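PDB 3LY0: dipeptidase AC. Metallo peptidase. MEROPS family M19 from Rhodobacter sphaeroides, which probably hydrolyses dipeptides as a zinc-dependent membrane dipeptidase-like enzyme, and binds a phosphinate mimic of L-Ala-D-Ala. Local coordinates for residues 83-88 and 166-171; 207-212 and 229-234; 260-266 and 301-307. One frame throughout, in Å; residues are numbered along the deposited sequence.

Contact 1 (83-88 and 166-171); sequences LPPMIR and WSRPTV. With LY0 ((2R)-3-[(R)-[(1R)-1-aminoethyl](hydroxy)phosphoryl]-2-methylpropanoic acid), chain C.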
loop_
_atom_site.group_PDB
_atom_site.type_symbol
_atom_site.label_atom_id
_atom_site.label_comp_id
_atom_site.label_asym_id
_atom_site.label_seq_id
_atom_site.Cartn_x
_atom_site.Cartn_y
_atom_site.Cartn_z
ATOM N N LEU A 83 16.391 -7.965 9.050
ATOM C CA LEU A 83 16.042 -6.550 8.899
ATOM C C LEU A 83 17.267 -5.773 8.439
ATOM O O LEU A 83 18.365 -5.979 8.960
ATOM C CB LEU A 83 15.548 -5.975 10.226
ATOM C CG LEU A 83 14.185 -6.468 10.713
ATOM C CD1 LEU A 83 13.987 -6.146 12.200
ATOM C CD2 LEU A 83 13.068 -5.865 9.859
ATOM N N PRO A 84 17.090 -4.871 7.466
ATOM C CA PRO A 84 18.190 -3.993 7.059
ATOM C C PRO A 84 18.488 -2.971 8.142
ATOM O O PRO A 84 17.679 -2.752 9.051
ATOM C CB PRO A 84 17.636 -3.266 5.824
ATOM C CG PRO A 84 16.361 -3.952 5.463
ATOM C CD PRO A 84 15.853 -4.600 6.718
ATOM N N PRO A 85 19.653 -2.325 8.043
ATOM C CA PRO A 85 19.984 -1.229 8.955
ATOM C C PRO A 85 19.095 -0.007 8.723
ATOM O O PRO A 85 18.552 0.179 7.630
ATOM C CB PRO A 85 21.432 -0.873 8.587
ATOM C CG PRO A 85 21.911 -1.929 7.685
ATOM C CD PRO A 85 20.720 -2.603 7.072
ATOM N N MET A 86 18.959 0.817 9.756
ATOM C CA MET A 86 18.205 2.060 9.672
ATOM C C MET A 86 18.836 3.001 8.639
ATOM O O MET A 86 20.057 3.089 8.530
ATOM C CB MET A 86 18.153 2.729 11.063
ATOM C CG MET A 86 17.256 3.983 11.176
ATOM S SD MET A 86 17.118 4.631 12.872
ATOM C CE MET A 86 18.482 3.751 13.628
ATOM N N ILE A 87 17.991 3.678 7.864
ATOM C CA ILE A 87 18.438 4.734 6.962
ATOM C C ILE A 87 18.022 6.060 7.583
ATOM O O ILE A 87 16.865 6.226 7.977
ATOM C CB ILE A 87 17.808 4.582 5.558
ATOM C CG1 ILE A 87 18.185 3.236 4.937
ATOM C CG2 ILE A 87 18.242 5.725 4.637
ATOM C CD1 ILE A 87 17.461 2.946 3.636
ATOM N N ARG A 88 18.969 6.985 7.726
ATOM C CA ARG A 88 18.668 8.263 8.358
ATOM C C ARG A 88 18.227 9.294 7.323
ATOM O O ARG A 88 18.401 9.084 6.120
ATOM C CB ARG A 88 19.873 8.780 9.150
ATOM C CG ARG A 88 20.310 7.843 10.274
ATOM C CD ARG A 88 19.158 7.511 11.220
ATOM N NE ARG A 88 18.836 8.629 12.100
ATOM C CZ ARG A 88 19.440 8.862 13.262
ATOM N NH1 ARG A 88 19.081 9.906 13.999
ATOM N NH2 ARG A 88 20.399 8.049 13.688
ATOM N N TRP A 166 8.703 0.982 7.045
ATOM C CA TRP A 166 8.698 -0.135 6.124
ATOM C C TRP A 166 9.178 -1.320 6.982
ATOM O O TRP A 166 9.139 -1.235 8.217
ATOM C CB TRP A 166 9.613 0.163 4.926
ATOM C CG TRP A 166 9.600 -0.915 3.911
ATOM C CD1 TRP A 166 8.531 -1.313 3.145
ATOM C CD2 TRP A 166 10.696 -1.759 3.544
ATOM N NE1 TRP A 166 8.902 -2.359 2.333
ATOM C CE2 TRP A 166 10.219 -2.661 2.564
ATOM C CE3 TRP A 166 12.028 -1.859 3.960
ATOM C CZ2 TRP A 166 11.030 -3.634 1.982
ATOM C CZ3 TRP A 166 12.833 -2.844 3.381
ATOM C CH2 TRP A 166 12.330 -3.712 2.405
ATOM N N SER A 167 9.619 -2.409 6.359
ATOM C CA SER A 167 10.121 -3.552 7.128
ATOM C C SER A 167 11.599 -3.326 7.479
ATOM O O SER A 167 12.492 -4.023 6.983
ATOM C CB SER A 167 9.887 -4.847 6.352
ATOM O OG SER A 167 8.519 -5.243 6.440
ATOM N N ARG A 168 11.834 -2.323 8.328
ATOM C CA ARG A 168 13.172 -1.803 8.594
ATOM C C ARG A 168 13.032 -0.771 9.708
ATOM O O ARG A 168 12.053 -0.035 9.737
ATOM C CB ARG A 168 13.705 -1.151 7.313
ATOM C CG ARG A 168 15.072 -0.486 7.422
ATOM C CD ARG A 168 15.497 0.043 6.053
ATOM N NE ARG A 168 14.526 1.011 5.543
ATOM C CZ ARG A 168 14.219 1.179 4.264
ATOM N NH1 ARG A 168 14.806 0.454 3.323
ATOM N NH2 ARG A 168 13.311 2.091 3.929
ATOM N N PRO A 169 13.987 -0.735 10.655
ATOM C CA PRO A 169 13.830 0.194 11.780
ATOM C C PRO A 169 13.927 1.656 11.342
ATOM O O PRO A 169 14.680 1.961 10.416
ATOM C CB PRO A 169 15.013 -0.168 12.692
ATOM C CG PRO A 169 16.024 -0.785 11.778
ATOM C CD PRO A 169 15.199 -1.564 10.783
ATOM N N THR A 170 13.180 2.534 12.008
ATOM C CA THR A 170 13.285 3.974 11.775
ATOM C C THR A 170 13.381 4.679 13.125
ATOM O O THR A 170 13.248 4.036 14.168
ATOM C CB THR A 170 12.052 4.534 11.046
ATOM O OG1 THR A 170 10.933 4.558 11.941
ATOM C CG2 THR A 170 11.721 3.713 9.800
ATOM N N VAL A 171 13.601 5.992 13.113
ATOM C CA VAL A 171 13.603 6.752 14.362
ATOM C C VAL A 171 12.231 6.766 15.037
ATOM O O VAL A 171 12.094 7.236 16.163
ATOM C CB VAL A 171 14.084 8.209 14.154
ATOM C CG1 VAL A 171 15.517 8.226 13.647
ATOM C CG2 VAL A 171 13.167 8.970 13.203
HETATM P P LY0 C . 6.537 -3.417 -0.723
HETATM C C1 LY0 C . 9.216 -3.254 -1.496
HETATM N N1 LY0 C . 7.803 -1.219 -1.598
HETATM C C2 LY0 C . 7.846 -2.663 -1.749
HETATM C C4 LY0 C . 6.296 -5.177 -1.191
HETATM C C5 LY0 C . 6.260 -6.148 -0.045
HETATM C C6 LY0 C . 5.367 -5.697 1.079
HETATM C C7 LY0 C . 6.076 -7.588 -0.451
HETATM O O31 LY0 C . 5.300 -2.587 -0.975
HETATM O O32 LY0 C . 6.931 -3.273 0.784
HETATM O O61 LY0 C . 5.456 -6.319 2.281
HETATM O O62 LY0 C . 4.576 -4.748 0.942
HETATM O O HOH W 1 15.221 2.880 7.994
#

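Contact 2 (207-212 and 229-234); sequences MLDLSH and LVATHS. With ZN (zinc ion), chain E; LY0 ((2R)-3-[(R)-[(1R)-1-aminoethyl](hydroxy)phosphoryl]-2-methylpropanoic acid), chain C.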
loop_
_atom_site.group_PDB
_atom_site.type_symbol
_atom_site.label_atom_id
_atom_site.label_comp_id
_atom_site.label_asym_id
_atom_site.label_seq_id
_atom_site.Cartn_x
_atom_site.Cartn_y
_atom_site.Cartn_z
ATOM N N MET A 207 -3.061 10.667 6.547
ATOM C CA MET A 207 -3.454 9.293 6.867
ATOM C C MET A 207 -2.245 8.493 7.320
ATOM O O MET A 207 -1.196 8.537 6.690
ATOM C CB MET A 207 -4.073 8.623 5.632
ATOM C CG MET A 207 -4.782 7.268 5.880
ATOM S SD MET A 207 -5.060 6.283 4.352
ATOM C CE MET A 207 -3.495 5.402 4.286
ATOM N N LEU A 208 -2.399 7.755 8.414
ATOM C CA LEU A 208 -1.362 6.836 8.863
ATOM C C LEU A 208 -1.626 5.446 8.313
ATOM O O LEU A 208 -2.756 4.965 8.346
ATOM C CB LEU A 208 -1.349 6.782 10.387
ATOM C CG LEU A 208 -0.851 8.064 11.038
ATOM C CD1 LEU A 208 -1.421 8.198 12.444
ATOM C CD2 LEU A 208 0.667 8.068 11.049
ATOM N N ASP A 209 -0.575 4.809 7.810
ATOM C CA ASP A 209 -0.666 3.475 7.231
ATOM C C ASP A 209 0.083 2.495 8.133
ATOM O O ASP A 209 1.285 2.658 8.388
ATOM C CB ASP A 209 -0.041 3.486 5.836
ATOM C CG ASP A 209 -0.136 2.142 5.124
ATOM O OD1 ASP A 209 -0.802 1.205 5.625
ATOM O OD2 ASP A 209 0.473 2.033 4.036
ATOM N N LEU A 210 -0.631 1.479 8.610
ATOM C CA LEU A 210 -0.076 0.488 9.523
ATOM C C LEU A 210 0.601 -0.692 8.828
ATOM O O LEU A 210 1.252 -1.501 9.490
ATOM C CB LEU A 210 -1.184 -0.037 10.435
ATOM C CG LEU A 210 -1.941 1.026 11.233
ATOM C CD1 LEU A 210 -3.267 0.469 11.726
ATOM C CD2 LEU A 210 -1.092 1.486 12.398
ATOM N N SER A 211 0.438 -0.830 7.509
ATOM C CA SER A 211 1.136 -1.908 6.808
ATOM C C SER A 211 2.644 -1.797 7.061
ATOM O O SER A 211 3.232 -0.717 6.925
ATOM C CB SER A 211 0.836 -1.908 5.301
ATOM O OG SER A 211 -0.524 -2.231 5.038
ATOM N N HIS A 212 3.226 -2.930 7.455
ATOM C CA HIS A 212 4.643 -3.089 7.848
ATOM C C HIS A 212 4.924 -2.854 9.313
ATOM O O HIS A 212 5.920 -3.349 9.815
ATOM C CB HIS A 212 5.605 -2.233 7.023
ATOM C CG HIS A 212 5.693 -2.652 5.596
ATOM N ND1 HIS A 212 6.547 -3.644 5.166
ATOM C CD2 HIS A 212 5.053 -2.192 4.494
ATOM C CE1 HIS A 212 6.400 -3.804 3.861
ATOM N NE2 HIS A 212 5.518 -2.918 3.427
ATOM N N LEU A 229 -8.149 3.549 11.637
ATOM C CA LEU A 229 -6.932 2.768 11.440
ATOM C C LEU A 229 -6.921 2.155 10.056
ATOM O O LEU A 229 -7.918 1.593 9.612
ATOM C CB LEU A 229 -6.831 1.659 12.484
ATOM C CG LEU A 229 -6.786 2.154 13.931
ATOM C CD1 LEU A 229 -6.754 0.964 14.902
ATOM C CD2 LEU A 229 -5.590 3.073 14.157
ATOM N N VAL A 230 -5.782 2.246 9.383
ATOM C CA VAL A 230 -5.701 1.827 7.994
ATOM C C VAL A 230 -4.458 0.991 7.775
ATOM O O VAL A 230 -3.376 1.359 8.219
ATOM C CB VAL A 230 -5.578 3.051 7.070
ATOM C CG1 VAL A 230 -5.460 2.595 5.623
ATOM C CG2 VAL A 230 -6.759 4.003 7.251
ATOM N N ALA A 231 -4.619 -0.134 7.085
ATOM C CA ALA A 231 -3.486 -0.889 6.558
ATOM C C ALA A 231 -3.710 -0.954 5.053
ATOM O O ALA A 231 -4.660 -1.593 4.596
ATOM C CB ALA A 231 -3.456 -2.279 7.161
ATOM N N THR A 232 -2.888 -0.250 4.280
ATOM C CA THR A 232 -3.176 -0.117 2.853
ATOM C C THR A 232 -2.971 -1.389 2.040
ATOM O O THR A 232 -3.592 -1.548 0.990
ATOM C CB THR A 232 -2.332 0.982 2.179
ATOM O OG1 THR A 232 -0.943 0.655 2.295
ATOM C CG2 THR A 232 -2.598 2.377 2.777
ATOM N N HIS A 233 -2.092 -2.280 2.502
ATOM C CA HIS A 233 -1.782 -3.485 1.740
ATOM C C HIS A 233 -1.389 -4.640 2.663
ATOM O O HIS A 233 -0.217 -5.023 2.758
ATOM C CB HIS A 233 -0.772 -3.213 0.588
ATOM C CG HIS A 233 0.563 -2.658 1.011
ATOM N ND1 HIS A 233 0.707 -1.472 1.707
ATOM C CD2 HIS A 233 1.822 -3.096 0.761
ATOM C CE1 HIS A 233 1.989 -1.231 1.903
ATOM N NE2 HIS A 233 2.690 -2.189 1.324
ATOM N N SER A 234 -2.397 -5.190 3.337
ATOM C CA SER A 234 -2.196 -6.266 4.318
ATOM C C SER A 234 -3.383 -7.209 4.279
ATOM O O SER A 234 -4.519 -6.770 4.080
ATOM C CB SER A 234 -2.083 -5.692 5.734
ATOM O OG SER A 234 -0.965 -4.837 5.863
HETATM ZN ZN ZN E . 4.900 -2.572 1.347
HETATM P P LY0 C . 6.537 -3.417 -0.723
HETATM C C1 LY0 C . 9.216 -3.254 -1.496
HETATM N N1 LY0 C . 7.803 -1.219 -1.598
HETATM C C2 LY0 C . 7.846 -2.663 -1.749
HETATM C C4 LY0 C . 6.296 -5.177 -1.191
HETATM C C5 LY0 C . 6.260 -6.148 -0.045
HETATM C C6 LY0 C . 5.367 -5.697 1.079
HETATM C C7 LY0 C . 6.076 -7.588 -0.451
HETATM O O31 LY0 C . 5.300 -2.587 -0.975
HETATM O O32 LY0 C . 6.931 -3.273 0.784
HETATM O O61 LY0 C . 5.456 -6.319 2.281
HETATM O O62 LY0 C . 4.576 -4.748 0.942
HETATM O O HOH W 2 -3.797 4.010 10.758
#

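Contact 3 (260-266 and 301-307); sequences MVGLNFA and VGMGSDF. With LY0 ((2R)-3-[(R)-[(1R)-1-aminoethyl](hydroxy)phosphoryl]-2-methylpropanoic acid), chain C.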
loop_
_atom_site.group_PDB
_atom_site.type_symbol
_atom_site.label_atom_id
_atom_site.label_comp_id
_atom_site.label_asym_id
_atom_site.label_seq_id
_atom_site.Cartn_x
_atom_site.Cartn_y
_atom_site.Cartn_z
ATOM N N MET A 260 -9.890 0.736 7.549
ATOM C CA MET A 260 -9.842 0.235 6.182
ATOM C C MET A 260 -8.645 -0.676 6.011
ATOM O O MET A 260 -7.547 -0.395 6.526
ATOM C CB MET A 260 -9.721 1.427 5.222
ATOM C CG MET A 260 -9.767 1.071 3.740
ATOM S SD MET A 260 -11.399 0.492 3.117
ATOM C CE MET A 260 -10.989 0.316 1.375
ATOM N N VAL A 261 -8.870 -1.783 5.301
ATOM C CA VAL A 261 -7.780 -2.673 4.919
ATOM C C VAL A 261 -7.814 -2.893 3.419
ATOM O O VAL A 261 -8.858 -3.239 2.858
ATOM C CB VAL A 261 -7.845 -4.034 5.655
ATOM C CG1 VAL A 261 -6.765 -4.976 5.119
ATOM C CG2 VAL A 261 -7.668 -3.831 7.155
ATOM N N GLY A 262 -6.674 -2.669 2.768
ATOM C CA GLY A 262 -6.545 -2.971 1.356
ATOM C C GLY A 262 -5.930 -4.343 1.131
ATOM O O GLY A 262 -4.881 -4.659 1.698
ATOM N N LEU A 263 -6.593 -5.160 0.312
ATOM C CA LEU A 263 -6.098 -6.490 -0.024
ATOM C C LEU A 263 -4.813 -6.434 -0.845
ATOM O O LEU A 263 -4.796 -5.876 -1.941
ATOM C CB LEU A 263 -7.160 -7.262 -0.806
ATOM C CG LEU A 263 -6.795 -8.722 -1.100
ATOM C CD1 LEU A 263 -7.104 -9.622 0.082
ATOM C CD2 LEU A 263 -7.518 -9.205 -2.363
ATOM N N ASN A 264 -3.749 -7.035 -0.311
ATOM C CA ASN A 264 -2.449 -7.079 -0.973
ATOM C C ASN A 264 -2.421 -8.252 -1.960
ATOM O O ASN A 264 -2.780 -9.377 -1.593
ATOM C CB ASN A 264 -1.366 -7.227 0.100
ATOM C CG ASN A 264 0.022 -6.978 -0.436
ATOM O OD1 ASN A 264 0.318 -7.302 -1.581
ATOM N ND2 ASN A 264 0.883 -6.391 0.390
ATOM N N PHE A 265 -2.043 -7.990 -3.210
ATOM C CA PHE A 265 -2.007 -9.048 -4.222
ATOM C C PHE A 265 -0.734 -9.892 -4.139
ATOM O O PHE A 265 -0.571 -10.839 -4.910
ATOM C CB PHE A 265 -2.108 -8.500 -5.654
ATOM C CG PHE A 265 -3.395 -7.764 -5.971
ATOM C CD1 PHE A 265 -4.479 -7.788 -5.103
ATOM C CD2 PHE A 265 -3.503 -7.045 -7.152
ATOM C CE1 PHE A 265 -5.637 -7.090 -5.406
ATOM C CE2 PHE A 265 -4.659 -6.360 -7.468
ATOM C CZ PHE A 265 -5.728 -6.383 -6.592
ATOM N N ALA A 266 0.170 -9.562 -3.226
ATOM C CA ALA A 266 1.407 -10.328 -3.100
ATOM C C ALA A 266 1.113 -11.793 -2.825
ATOM O O ALA A 266 0.412 -12.123 -1.870
ATOM C CB ALA A 266 2.272 -9.754 -1.986
ATOM N N VAL A 301 -13.172 -2.719 3.570
ATOM C CA VAL A 301 -12.233 -3.518 2.792
ATOM C C VAL A 301 -12.136 -2.970 1.371
ATOM O O VAL A 301 -13.136 -2.566 0.778
ATOM C CB VAL A 301 -12.675 -4.987 2.713
ATOM C CG1 VAL A 301 -11.619 -5.799 1.969
ATOM C CG2 VAL A 301 -12.920 -5.546 4.102
ATOM N N GLY A 302 -10.930 -2.932 0.822
ATOM C CA GLY A 302 -10.759 -2.568 -0.571
ATOM C C GLY A 302 -9.538 -3.249 -1.142
ATOM O O GLY A 302 -9.073 -4.250 -0.592
ATOM N N MET A 303 -9.028 -2.719 -2.249
ATOM C CA MET A 303 -7.821 -3.262 -2.862
ATOM C C MET A 303 -6.597 -2.494 -2.401
ATOM O O MET A 303 -6.640 -1.270 -2.237
ATOM C CB MET A 303 -7.903 -3.185 -4.388
ATOM C CG MET A 303 -9.172 -3.776 -4.996
ATOM S SD MET A 303 -9.344 -5.592 -4.892
ATOM C CE MET A 303 -10.510 -5.758 -3.541
ATOM N N GLY A 304 -5.502 -3.227 -2.215
ATOM C CA GLY A 304 -4.195 -2.661 -1.909
ATOM C C GLY A 304 -3.129 -3.439 -2.660
ATOM O O GLY A 304 -2.280 -4.094 -2.044
ATOM N N SER A 305 -3.185 -3.327 -3.982
ATOM C CA SER A 305 -2.540 -4.245 -4.925
ATOM C C SER A 305 -1.093 -4.611 -4.615
ATOM O O SER A 305 -0.714 -5.783 -4.703
ATOM C CB SER A 305 -2.604 -3.650 -6.339
ATOM O OG SER A 305 -1.827 -2.464 -6.434
ATOM N N ASP A 306 -0.291 -3.602 -4.280
ATOM C CA ASP A 306 1.158 -3.745 -4.272
ATOM C C ASP A 306 1.669 -3.946 -5.698
ATOM O O ASP A 306 2.726 -4.542 -5.909
ATOM C CB ASP A 306 1.598 -4.905 -3.368
ATOM C CG ASP A 306 2.798 -4.549 -2.493
ATOM O OD1 ASP A 306 3.403 -3.461 -2.662
ATOM O OD2 ASP A 306 3.133 -5.372 -1.618
ATOM N N PHE A 307 0.928 -3.433 -6.682
ATOM C CA PHE A 307 1.434 -3.421 -8.057
ATOM C C PHE A 307 2.845 -2.821 -8.106
ATOM O O PHE A 307 3.118 -1.772 -7.500
ATOM C CB PHE A 307 0.532 -2.609 -8.999
ATOM C CG PHE A 307 -0.719 -3.321 -9.454
ATOM C CD1 PHE A 307 -0.694 -4.646 -9.857
ATOM C CD2 PHE A 307 -1.926 -2.621 -9.527
ATOM C CE1 PHE A 307 -1.858 -5.275 -10.302
ATOM C CE2 PHE A 307 -3.085 -3.245 -9.963
ATOM C CZ PHE A 307 -3.049 -4.571 -10.345
HETATM P P LY0 C . 6.537 -3.417 -0.723
HETATM C C1 LY0 C . 9.216 -3.254 -1.496
HETATM N N1 LY0 C . 7.803 -1.219 -1.598
HETATM C C2 LY0 C . 7.846 -2.663 -1.749
HETATM C C4 LY0 C . 6.296 -5.177 -1.191
HETATM C C5 LY0 C . 6.260 -6.148 -0.045
HETATM C C6 LY0 C . 5.367 -5.697 1.079
HETATM C C7 LY0 C . 6.076 -7.588 -0.451
HETATM O O31 LY0 C . 5.300 -2.587 -0.975
HETATM O O32 LY0 C . 6.931 -3.273 0.784
HETATM O O61 LY0 C . 5.456 -6.319 2.281
HETATM O O62 LY0 C . 4.576 -4.748 0.942
#

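Contact 1 (83-88 and 166-171)
P84 and R168 meet at about a right angle. The pyrrolidine ring of P84 rests on the aliphatic stem of the arginine, with P84 CB 3.9 Å from R168 CD. The stem runs straight out from the main chain, with CG anti to the backbone N (chi1 177°), and bends at chi3. This turns the guanidinium so that it is sandwiched between two apolar groups. W166 CE3 lies over one face. I87 CD1 lies over the opposite face, 3.7 Å from R168 CZ. NH2 forms a salt bridge with E142 and a hydrogen bond with V59 O, and NH1 bonds to S61 OG. A leucine in place of R168 would probably leave the E142 carboxylate without its charged mate and the I87 methyl without the flat group it covers.

The two loops also share a water. It accepts from I87 N, donates to P169 O at 2.6 Å and takes a weak bond from R168 NE. P169 CD also lies 3.2 Å from P84 O. M86 reaches past P169, and its SD lies 4.0 Å from V171 CG1. V171 CG1 also meets the R88 guanidinium obliquely.

At the other end, P84 CG touches the edge of the W166 indole, 4.2 Å from CZ3. W166 NE1 gives an in-plane hydrogen bond of 2.7 Å to O32 of the inhibitor phosphinate (161° at the hydrogen). S167, the centre of an inverse gamma turn, follows. Two irregular loops, after strands 79-80 and 159-163 of a TIM-barrel-clan dipeptidase, thus pack together and probably help place W166 in the inhibitor pocket.

Contact 2 (207-212 and 229-234)
H212 and H233 are joined through a zinc ion. Each binds it through NE2 at 2.2 Å, with their ring planes at 61° to each other. The inhibitor supplies O31, O32 and O62, and E139 completes the site. H212 ND1 is hydrogen-bonded to S167 OG.

Hydrogen bonds form a second shell. D209 grips T232 twice. T232 N bonds to D209 OD1 at 2.9 Å, and T232 OG1 donates to D209 OD2 at 2.6 Å. S211 N also bonds to OD1, closing an Asx turn. T232 N and S211 N reach that oxygen from opposite faces of the carboxylate plane. T232 OG1 then accepts from H233 ND1 at 2.8 Å, close to the imidazole plane. The S211 hydroxyl takes H233 N at 3.0 Å and pairs with S234 OG. Between the backbones, L210 N bonds to V230 O, and a water bridges L208 O to V230 N.

Apolar packing flanks these bonds. M207 bends at chi3 (87°), which brings CE 3.7 Å from V230 CG1 and also onto T232 CG2. L210 CD1 lies against L229 CB.

The chain from H233 ND1 through T232 OG1 to D209 spends the ring's second nitrogen. Together with the zinc bond it probably fixes the rotation of the imidazole. The buried carboxylate at its end would probably make this ligand a stronger electron donor to the metal.

Contact 3 (260-266 and 301-307)
V261 and V301 start a parallel ladder that closes tightly along 260-263 and 301-303. G302 N bonds to V261 O at 2.9 Å, and L263 N to G302 O at 2.8 Å. A third bond runs from G304 N to L263 O, and a fourth from F265 N to S305 O. Glycines let the backbones come close: the CA atoms of G262 and G304 are 4.0 Å apart. M260 bends at chi2 (70°), and its CE lies 3.3 Å from G302 N, where a side chain on G302 would clash.

The aromatic part is also well packed. S305 CA sits over the centre of the F265 ring in a CH-pi contact, 3.7 Å from the centroid. The sulfur of M303 approaches the edge of that ring, a Met-aromatic contact. Another part of the edge points at the face of F307, giving a T-shaped pair with planes at 82°.

Contact is sparser and polar at the inhibitor end, yet buried too, so neither side faces solvent. N264 ND2 bonds to D306 OD2 at 3.2 Å and also to H233 O; the amide and carboxylate planes are 69° apart. N264 OD1 accepts from A266 N in an Asx turn. D306 OD1 lies 2.7 Å from inhibitor O31. N264 probably helps position D306, a metal ligand of this protein that here borders the phosphinate.

Following the chain, contact 1 comes first and closes a loop of 77 residues that runs from helix 89-109 through strands 132-139 and 159-163. It ties the loops after strands 79-80 and 159-163. Contact 2 then closes a short link holding helix 215-224 and ties strands 207-208 and 230-231. Contact 3 closes a link of 34 residues that includes helix 283-296 and pairs strands 260-263 and 301-303. The three follow in series; none nests or crosses. Contacts 2 and 3 are neighbours, joined where A231 O meets G262 N. Contact 1 touches contact 2 where W166 packs against H212. Contacts 1 and 3 do not touch, yet all three reach the same inhibitor.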